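Local coordinates for protein galactonate dehydratase (PDB 5OLC) that belongs to the enolase superfamily, pairing a capping N-terminal domain of the mandelate racemase and muconate lactonizing enzyme type with a TIM-barrel-like C-terminal domain, at residues P139-L144 with L338-N343; L215-E220 with R243-I248; R264-D269 with T292-Y297. One frame throughout, in Å; residues are numbered along the deposited sequence.

Contact 1 of 3, residues P139-L144 with L338-N343; sequences PYATGL and LDRTEN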
loop_
_atom_site.group_PDB
_atom_site.type_symbol
_atom_site.label_atom_id
_atom_site.label_comp_id
_atom_site.label_asym_id
_atom_site.label_seq_id
_atom_site.Cartn_x
_atom_site.Cartn_y
_atom_site.Cartn_z
ATOM N N PRO A 139 -10.318 -22.304 -33.054
ATOM C CA PRO A 139 -11.364 -21.791 -32.150
ATOM C C PRO A 139 -12.060 -22.851 -31.305
ATOM O O PRO A 139 -11.918 -24.048 -31.573
ATOM C CB PRO A 139 -12.328 -21.072 -33.098
ATOM C CG PRO A 139 -12.184 -21.784 -34.382
ATOM C CD PRO A 139 -10.763 -22.282 -34.462
ATOM N N TYR A 140 -12.795 -22.404 -30.272
ATOM C CA TYR A 140 -13.558 -23.297 -29.409
ATOM C C TYR A 140 -15.051 -23.215 -29.723
ATOM O O TYR A 140 -15.544 -22.168 -30.177
ATOM C CB TYR A 140 -13.258 -23.085 -27.915
ATOM C CG TYR A 140 -13.533 -21.693 -27.381
ATOM C CD1 TYR A 140 -12.550 -20.706 -27.411
ATOM C CD2 TYR A 140 -14.732 -21.394 -26.740
ATOM C CE1 TYR A 140 -12.784 -19.433 -26.886
ATOM C CE2 TYR A 140 -14.975 -20.125 -26.206
ATOM C CZ TYR A 140 -13.998 -19.146 -26.285
ATOM O OH TYR A 140 -14.219 -17.892 -25.762
ATOM N N ALA A 141 -15.755 -24.341 -29.522
ATOM C CA ALA A 141 -17.181 -24.453 -29.780
ATOM C C ALA A 141 -17.981 -24.128 -28.509
ATOM O O ALA A 141 -17.765 -24.777 -27.485
ATOM C CB ALA A 141 -17.501 -25.858 -30.268
ATOM N N THR A 142 -18.898 -23.130 -28.574
ATOM C CA THR A 142 -19.753 -22.756 -27.439
ATOM C C THR A 142 -21.127 -23.456 -27.552
ATOM O O THR A 142 -21.776 -23.363 -28.600
ATOM C CB THR A 142 -19.851 -21.227 -27.270
ATOM O OG1 THR A 142 -20.456 -20.647 -28.421
ATOM C CG2 THR A 142 -18.518 -20.574 -26.999
ATOM N N GLY A 143 -21.534 -24.160 -26.483
ATOM C CA GLY A 143 -22.786 -24.915 -26.440
ATOM C C GLY A 143 -23.536 -24.941 -25.119
ATOM O O GLY A 143 -23.387 -25.881 -24.326
ATOM N N LEU A 144 -24.406 -23.922 -24.916
ATOM C CA LEU A 144 -25.261 -23.710 -23.730
ATOM C C LEU A 144 -26.517 -24.592 -23.707
ATOM O O LEU A 144 -26.950 -25.062 -24.765
ATOM C CB LEU A 144 -25.650 -22.202 -23.528
ATOM C CG LEU A 144 -26.002 -21.225 -24.698
ATOM C CD1 LEU A 144 -24.780 -20.699 -25.414
ATOM C CD2 LEU A 144 -27.072 -21.753 -25.637
ATOM N N LEU A 338 -16.051 -19.205 -31.132
ATOM C CA LEU A 338 -16.829 -19.585 -32.299
ATOM C C LEU A 338 -18.191 -20.137 -31.865
ATOM O O LEU A 338 -18.288 -21.318 -31.508
ATOM C CB LEU A 338 -16.053 -20.588 -33.172
ATOM C CG LEU A 338 -16.555 -20.799 -34.605
ATOM C CD1 LEU A 338 -16.250 -19.595 -35.503
ATOM C CD2 LEU A 338 -15.940 -22.025 -35.200
ATOM N N ASP A 339 -19.233 -19.263 -31.862
ATOM C CA ASP A 339 -20.613 -19.613 -31.496
ATOM C C ASP A 339 -21.147 -20.707 -32.418
ATOM O O ASP A 339 -21.247 -20.490 -33.626
ATOM C CB ASP A 339 -21.532 -18.372 -31.529
ATOM C CG ASP A 339 -22.982 -18.619 -31.128
ATOM O OD1 ASP A 339 -23.216 -19.442 -30.215
ATOM O OD2 ASP A 339 -23.880 -17.967 -31.708
ATOM N N ARG A 340 -21.440 -21.895 -31.864
ATOM C CA ARG A 340 -21.926 -23.016 -32.681
ATOM C C ARG A 340 -23.435 -23.317 -32.490
ATOM O O ARG A 340 -23.945 -24.319 -33.008
ATOM C CB ARG A 340 -21.061 -24.280 -32.471
ATOM C CG ARG A 340 -19.581 -24.170 -32.881
ATOM C CD ARG A 340 -19.305 -23.418 -34.181
ATOM N NE ARG A 340 -19.863 -24.072 -35.364
ATOM C CZ ARG A 340 -20.241 -23.431 -36.467
ATOM N NH1 ARG A 340 -20.140 -22.110 -36.544
ATOM N NH2 ARG A 340 -20.741 -24.105 -37.492
ATOM N N THR A 341 -24.148 -22.411 -31.793
ATOM C CA THR A 341 -25.586 -22.516 -31.530
ATOM C C THR A 341 -26.397 -22.228 -32.811
ATOM O O THR A 341 -25.819 -21.950 -33.872
ATOM C CB THR A 341 -25.996 -21.580 -30.364
ATOM O OG1 THR A 341 -25.766 -20.220 -30.732
ATOM C CG2 THR A 341 -25.284 -21.911 -29.050
ATOM N N GLU A 342 -27.740 -22.298 -32.702
ATOM C CA GLU A 342 -28.647 -22.031 -33.815
ATOM C C GLU A 342 -28.730 -20.527 -34.044
ATOM O O GLU A 342 -29.163 -19.786 -33.153
ATOM C CB GLU A 342 -30.033 -22.642 -33.553
ATOM C CG GLU A 342 -30.195 -24.035 -34.141
ATOM C CD GLU A 342 -29.730 -25.210 -33.297
ATOM O OE1 GLU A 342 -30.600 -25.981 -32.830
ATOM O OE2 GLU A 342 -28.500 -25.417 -33.188
ATOM N N ASN A 343 -28.262 -20.079 -35.220
ATOM C CA ASN A 343 -28.267 -18.663 -35.565
ATOM C C ASN A 343 -28.418 -18.424 -37.056
ATOM O O ASN A 343 -27.454 -18.499 -37.824
ATOM C CB ASN A 343 -27.046 -17.943 -34.996
ATOM C CG ASN A 343 -27.205 -16.452 -34.844
ATOM O OD1 ASN A 343 -27.998 -15.788 -35.525
ATOM N ND2 ASN A 343 -26.366 -15.881 -33.999
#
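P139 and L338 run alongside each other, their CB atoms 3.8 Å apart, at the closely packed end of two parallel strands. Next to them the amide of L338 donates to the carbonyl of Y140, N to O 3.2 Å. A141 pairs with L338, both side chains on one face of the sheet and both against F168; T142 pairs with D339 on the other face. These bridges join strands 136-142 and 337-339, where strand 337-339, late in the barrel domain, comes back beside its first strand, as in the barrel closure of this fold; strand 170-174 flanks 136-142 on its other side. OG1 of T142 (chi1 63°) lies over D339, near its CA. Past this point the packing thins. CG of R340 touches CB of A141 at 3.7 Å before the arginine chain bends and leads away, and the exposed L144 meets CG2 of T341 through CD2 at 3.9 Å, the two side chains crossing at about a right angle. D339 holds the segment after the strand: its OD1 accepts from OG1 of T341 at 2.7 Å, while OD2 forms a salt bridge with R37 of strand 36-46.

Contact 2 of 3, residues L215-E220 with R243-I248; sequences LARKAE and RQNTTI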
loop_
_atom_site.group_PDB
_atom_site.type_symbol
_atom_site.label_atom_id
_atom_site.label_comp_id
_atom_site.label_asym_id
_atom_site.label_seq_id
_atom_site.Cartn_x
_atom_site.Cartn_y
_atom_site.Cartn_z
ATOM N N LEU A 215 -17.697 -24.638 -6.767
ATOM C CA LEU A 215 -17.720 -25.206 -8.110
ATOM C C LEU A 215 -16.317 -25.415 -8.641
ATOM O O LEU A 215 -16.048 -26.477 -9.201
ATOM C CB LEU A 215 -18.549 -24.322 -9.062
ATOM C CG LEU A 215 -18.532 -24.642 -10.572
ATOM C CD1 LEU A 215 -19.134 -26.011 -10.882
ATOM C CD2 LEU A 215 -19.275 -23.580 -11.341
ATOM N N ALA A 216 -15.428 -24.409 -8.469
ATOM C CA ALA A 216 -14.035 -24.448 -8.910
ATOM C C ALA A 216 -13.285 -25.634 -8.286
ATOM O O ALA A 216 -12.861 -26.516 -9.028
ATOM C CB ALA A 216 -13.343 -23.134 -8.580
ATOM N N ARG A 217 -13.218 -25.706 -6.935
ATOM C CA ARG A 217 -12.559 -26.779 -6.172
ATOM C C ARG A 217 -13.053 -28.183 -6.540
ATOM O O ARG A 217 -12.253 -29.121 -6.614
ATOM C CB ARG A 217 -12.729 -26.564 -4.659
ATOM C CG ARG A 217 -11.875 -25.451 -4.068
ATOM C CD ARG A 217 -11.896 -25.499 -2.554
ATOM N NE ARG A 217 -11.086 -24.435 -1.958
ATOM C CZ ARG A 217 -11.576 -23.428 -1.241
ATOM N NH1 ARG A 217 -12.882 -23.333 -1.019
ATOM N NH2 ARG A 217 -10.761 -22.510 -0.734
ATOM N N LYS A 218 -14.366 -28.322 -6.763
ATOM C CA LYS A 218 -14.991 -29.595 -7.116
ATOM C C LYS A 218 -14.764 -29.982 -8.586
ATOM O O LYS A 218 -14.587 -31.163 -8.872
ATOM C CB LYS A 218 -16.491 -29.582 -6.761
ATOM N N ALA A 219 -14.755 -28.993 -9.507
ATOM C CA ALA A 219 -14.578 -29.211 -10.948
ATOM C C ALA A 219 -13.115 -29.324 -11.420
ATOM O O ALA A 219 -12.881 -29.664 -12.586
ATOM C CB ALA A 219 -15.305 -28.132 -11.737
ATOM N N GLU A 220 -12.147 -29.055 -10.519
ATOM C CA GLU A 220 -10.709 -29.117 -10.795
ATOM C C GLU A 220 -10.280 -30.464 -11.401
ATOM O O GLU A 220 -9.534 -30.482 -12.393
ATOM C CB GLU A 220 -9.902 -28.816 -9.527
ATOM C CG GLU A 220 -9.687 -27.331 -9.280
ATOM C CD GLU A 220 -8.773 -26.945 -8.129
ATOM O OE1 GLU A 220 -8.306 -27.845 -7.393
ATOM O OE2 GLU A 220 -8.514 -25.731 -7.972
ATOM N N ARG A 243 -8.999 -16.616 -7.912
ATOM C CA ARG A 243 -7.744 -16.904 -8.607
ATOM C C ARG A 243 -6.723 -17.495 -7.615
ATOM O O ARG A 243 -6.001 -18.434 -7.960
ATOM C CB ARG A 243 -7.205 -15.596 -9.202
ATOM C CG ARG A 243 -6.562 -15.738 -10.562
ATOM C CD ARG A 243 -5.908 -14.438 -10.938
ATOM N NE ARG A 243 -4.879 -14.628 -11.956
ATOM C CZ ARG A 243 -4.031 -13.679 -12.325
ATOM N NH1 ARG A 243 -4.068 -12.487 -11.746
ATOM N NH2 ARG A 243 -3.128 -13.915 -13.272
ATOM N N GLN A 244 -6.699 -16.960 -6.373
ATOM C CA GLN A 244 -5.807 -17.377 -5.285
ATOM C C GLN A 244 -6.201 -18.733 -4.701
ATOM O O GLN A 244 -5.325 -19.468 -4.256
ATOM C CB GLN A 244 -5.772 -16.314 -4.165
ATOM C CG GLN A 244 -4.998 -15.046 -4.539
ATOM C CD GLN A 244 -5.156 -13.862 -3.600
ATOM O OE1 GLN A 244 -6.046 -13.808 -2.740
ATOM N NE2 GLN A 244 -4.300 -12.861 -3.775
ATOM N N ASN A 245 -7.504 -19.064 -4.704
ATOM C CA ASN A 245 -8.036 -20.288 -4.102
ATOM C C ASN A 245 -8.337 -21.450 -5.086
ATOM O O ASN A 245 -8.690 -22.544 -4.629
ATOM C CB ASN A 245 -9.266 -19.947 -3.261
ATOM C CG ASN A 245 -8.933 -19.445 -1.867
ATOM O OD1 ASN A 245 -9.480 -19.937 -0.877
ATOM N ND2 ASN A 245 -8.136 -18.379 -1.741
ATOM N N THR A 246 -8.151 -21.246 -6.417
ATOM C CA THR A 246 -8.344 -22.323 -7.393
ATOM C C THR A 246 -7.194 -22.400 -8.419
ATOM O O THR A 246 -6.516 -21.402 -8.694
ATOM C CB THR A 246 -9.736 -22.282 -8.051
ATOM O OG1 THR A 246 -9.971 -23.542 -8.686
ATOM C CG2 THR A 246 -9.900 -21.149 -9.065
ATOM N N THR A 247 -6.981 -23.607 -8.967
ATOM C CA THR A 247 -5.954 -23.873 -9.978
ATOM C C THR A 247 -6.460 -23.510 -11.378
ATOM O O THR A 247 -5.651 -23.163 -12.239
ATOM C CB THR A 247 -5.436 -25.319 -9.898
ATOM O OG1 THR A 247 -6.472 -26.237 -10.247
ATOM C CG2 THR A 247 -4.867 -25.664 -8.532
ATOM N N ILE A 248 -7.800 -23.592 -11.601
ATOM C CA ILE A 248 -8.472 -23.282 -12.874
ATOM C C ILE A 248 -8.285 -21.792 -13.233
ATOM O O ILE A 248 -8.693 -20.933 -12.442
ATOM C CB ILE A 248 -9.980 -23.678 -12.854
ATOM C CG1 ILE A 248 -10.197 -25.130 -12.369
ATOM C CG2 ILE A 248 -10.627 -23.428 -14.227
ATOM C CD1 ILE A 248 -11.638 -25.475 -11.965
#
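E220 stretches out beyond CG to reach T246, whose OG1 stands opposite its own backbone N (chi1 -164°), which turns it to the carboxylate of E220. The contact joins the ends of two successive outer helices of the TIM-barrel-like domain, 209-219 and 236-245, with strand 224-228 following the first helix in the chain. OE2 of E220 takes two bonds: OG1 of T246 donates at 2.7 Å from the anti side, and the backbone N of T247 at 2.8 Å from above the carboxylate plane, with an almost straight N-H...O angle of 174°. The carboxylate thus grips the first two residues beyond helix 236-245, where T246 is the first to leave helical geometry; the side chains of E220 and T246 run antiparallel as they pass. CB of A216 packs against T246, 3.4 Å from its OG1. Toward the partly exposed side the extended R217 runs alongside N245, guanidinium and amide planes 61° apart; NH2 of R217 is 2.9 Å from OD1 of N245, but the angle is too poor for a hydrogen bond. R217 also packs on T247 of a neighbouring subunit. On the buried side I248, which touches I224 of strand 224-228, sends its CD1 to 3.8 Å from CG of E220 and 3.3 Å from the carbonyl O of A216.

Contact 3 of 3, residues R264-D269 with T292-Y297; sequences RLFDKD and TLAQTY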
loop_
_atom_site.group_PDB
_atom_site.type_symbol
_atom_site.label_atom_id
_atom_site.label_comp_id
_atom_site.label_asym_id
_atom_site.label_seq_id
_atom_site.Cartn_x
_atom_site.Cartn_y
_atom_site.Cartn_z
ATOM N N ARG A 264 -8.055 -0.851 -15.107
ATOM C CA ARG A 264 -8.587 -1.058 -13.763
ATOM C C ARG A 264 -8.764 -2.553 -13.465
ATOM O O ARG A 264 -8.451 -2.965 -12.349
ATOM C CB ARG A 264 -9.847 -0.200 -13.497
ATOM C CG ARG A 264 -11.233 -0.884 -13.479
ATOM C CD ARG A 264 -12.345 0.065 -13.018
ATOM N NE ARG A 264 -12.735 1.087 -14.015
ATOM C CZ ARG A 264 -12.277 2.348 -14.072
ATOM N NH1 ARG A 264 -12.713 3.177 -15.012
ATOM N NH2 ARG A 264 -11.368 2.776 -13.198
ATOM N N LEU A 265 -9.152 -3.369 -14.464
ATOM C CA LEU A 265 -9.281 -4.812 -14.268
ATOM C C LEU A 265 -7.903 -5.447 -14.013
ATOM O O LEU A 265 -7.751 -6.252 -13.091
ATOM C CB LEU A 265 -9.976 -5.469 -15.484
ATOM C CG LEU A 265 -10.167 -7.005 -15.430
ATOM C CD1 LEU A 265 -11.361 -7.380 -14.623
ATOM C CD2 LEU A 265 -10.284 -7.578 -16.802
ATOM N N PHE A 266 -6.907 -5.054 -14.814
ATOM C CA PHE A 266 -5.546 -5.572 -14.715
ATOM C C PHE A 266 -4.803 -5.094 -13.462
ATOM O O PHE A 266 -3.948 -5.835 -12.957
ATOM C CB PHE A 266 -4.726 -5.226 -15.984
ATOM C CG PHE A 266 -5.233 -5.746 -17.314
ATOM C CD1 PHE A 266 -5.705 -7.053 -17.442
ATOM C CD2 PHE A 266 -5.148 -4.965 -18.456
ATOM C CE1 PHE A 266 -6.141 -7.536 -18.676
ATOM C CE2 PHE A 266 -5.569 -5.459 -19.692
ATOM C CZ PHE A 266 -6.062 -6.741 -19.794
ATOM N N ASP A 267 -5.114 -3.861 -12.970
ATOM C CA ASP A 267 -4.475 -3.279 -11.792
ATOM C C ASP A 267 -4.799 -4.060 -10.554
ATOM O O ASP A 267 -4.042 -4.012 -9.583
ATOM C CB ASP A 267 -4.909 -1.820 -11.593
ATOM C CG ASP A 267 -4.088 -0.779 -12.325
ATOM O OD1 ASP A 267 -3.054 -1.137 -12.917
ATOM O OD2 ASP A 267 -4.461 0.392 -12.282
ATOM N N LYS A 268 -5.924 -4.781 -10.583
ATOM C CA LYS A 268 -6.402 -5.554 -9.455
ATOM C C LYS A 268 -6.090 -7.056 -9.577
ATOM O O LYS A 268 -6.622 -7.843 -8.792
ATOM C CB LYS A 268 -7.899 -5.281 -9.217
ATOM C CG LYS A 268 -8.257 -3.819 -8.977
ATOM C CD LYS A 268 -9.481 -3.665 -8.060
ATOM C CE LYS A 268 -9.141 -3.357 -6.607
ATOM N NZ LYS A 268 -9.806 -2.115 -6.120
ATOM N N ASP A 269 -5.215 -7.458 -10.533
ATOM C CA ASP A 269 -4.780 -8.854 -10.761
ATOM C C ASP A 269 -5.957 -9.891 -10.757
ATOM O O ASP A 269 -5.823 -11.001 -10.219
ATOM C CB ASP A 269 -3.672 -9.239 -9.745
ATOM C CG ASP A 269 -2.503 -10.057 -10.297
ATOM O OD1 ASP A 269 -2.288 -10.035 -11.543
ATOM O OD2 ASP A 269 -1.797 -10.717 -9.484
ATOM N N THR A 292 -2.383 -3.990 -26.286
ATOM C CA THR A 292 -1.111 -3.342 -25.887
ATOM C C THR A 292 -0.983 -3.373 -24.342
ATOM O O THR A 292 0.083 -3.688 -23.794
ATOM C CB THR A 292 -1.113 -1.891 -26.442
ATOM O OG1 THR A 292 -0.863 -1.938 -27.847
ATOM C CG2 THR A 292 -0.117 -0.956 -25.750
ATOM N N LEU A 293 -2.094 -3.014 -23.662
ATOM C CA LEU A 293 -2.212 -2.994 -22.215
ATOM C C LEU A 293 -2.075 -4.405 -21.670
ATOM O O LEU A 293 -1.235 -4.635 -20.797
ATOM C CB LEU A 293 -3.573 -2.419 -21.809
ATOM C CG LEU A 293 -3.596 -0.954 -21.408
ATOM C CD1 LEU A 293 -5.001 -0.514 -21.103
ATOM C CD2 LEU A 293 -2.749 -0.709 -20.163
ATOM N N ALA A 294 -2.871 -5.366 -22.204
ATOM C CA ALA A 294 -2.827 -6.766 -21.795
ATOM C C ALA A 294 -1.407 -7.248 -21.817
ATOM O O ALA A 294 -0.967 -7.811 -20.826
ATOM C CB ALA A 294 -3.691 -7.616 -22.711
ATOM N N GLN A 295 -0.664 -6.914 -22.906
ATOM C CA GLN A 295 0.750 -7.230 -23.160
ATOM C C GLN A 295 1.668 -6.679 -22.079
ATOM O O GLN A 295 2.467 -7.426 -21.530
ATOM C CB GLN A 295 1.172 -6.723 -24.552
ATOM C CG GLN A 295 2.609 -7.046 -24.943
ATOM C CD GLN A 295 2.739 -7.284 -26.428
ATOM O OE1 GLN A 295 2.574 -6.376 -27.257
ATOM N NE2 GLN A 295 3.029 -8.528 -26.796
ATOM N N THR A 296 1.560 -5.379 -21.792
ATOM C CA THR A 296 2.317 -4.672 -20.761
ATOM C C THR A 296 2.074 -5.357 -19.396
ATOM O O THR A 296 3.027 -5.604 -18.666
ATOM C CB THR A 296 1.900 -3.190 -20.783
ATOM O OG1 THR A 296 1.982 -2.691 -22.115
ATOM C CG2 THR A 296 2.678 -2.340 -19.845
ATOM N N TYR A 297 0.822 -5.704 -19.083
ATOM C CA TYR A 297 0.460 -6.386 -17.839
ATOM C C TYR A 297 0.736 -7.884 -17.886
ATOM O O TYR A 297 0.505 -8.568 -16.892
ATOM C CB TYR A 297 -1.016 -6.108 -17.449
ATOM C CG TYR A 297 -1.207 -4.750 -16.822
ATOM C CD1 TYR A 297 -0.912 -4.533 -15.481
ATOM C CD2 TYR A 297 -1.593 -3.659 -17.587
ATOM C CE1 TYR A 297 -1.073 -3.277 -14.898
ATOM C CE2 TYR A 297 -1.717 -2.388 -17.026
ATOM C CZ TYR A 297 -1.460 -2.204 -15.680
ATOM O OH TYR A 297 -1.585 -0.959 -15.128
#
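F266 lays its CB over one face of the Y297 ring, 3.8 Å from the centroid and 18° off the ring normal, a CH-pi contact displaced toward the rim. The two rings meet obliquely, planes 31° apart. With CG opposite its own carbonyl carbon (chi1 -60°), the F266 ring is carried on past the tyrosine to helix 283-296, where CZ approaches CB of A294 at 3.9 Å and CE2 approaches CB of L293 at 4.2 Å. Away from this buried apolar patch the contact turns polar: OD1 of D267 is 2.7 Å from OH of Y297, a weak hydrogen bond; Y297 of a neighbouring subunit also comes near this hydroxyl. OD2 of D267 forms a salt bridge with K263, one turn back on its own helix. Helices 258-267 and 283-296 belong to the outer layer of the TIM-barrel-like domain; F266 also touches V299 just before strand 300-301, helix 236-245 packs against L265, and a neighbouring subunit packs on T292, Q295, T296 and Y297.

Overall arrangement
From the N terminus, the chain first builds the three-stranded sheet 11-22, 36-46 and 51-56, then, after a run of helices between 60 and 128, enters the barrel-like sheet at strand 136-142. Contact 1 opens there and closes only at strand 337-339, a loop that encloses both other contacts. Within it, contact 2 joins helices 209-219 and 236-245 and closes before contact 3 opens; contact 3 then joins helices 258-267 and 283-296, so these two are in series. A salt bridge between R243 and D269 links them directly. Contact 1, about 24 Å and 28 Å from them between centres, ties strands of the sheet, whereas contacts 2 and 3 tie helices packed outside it.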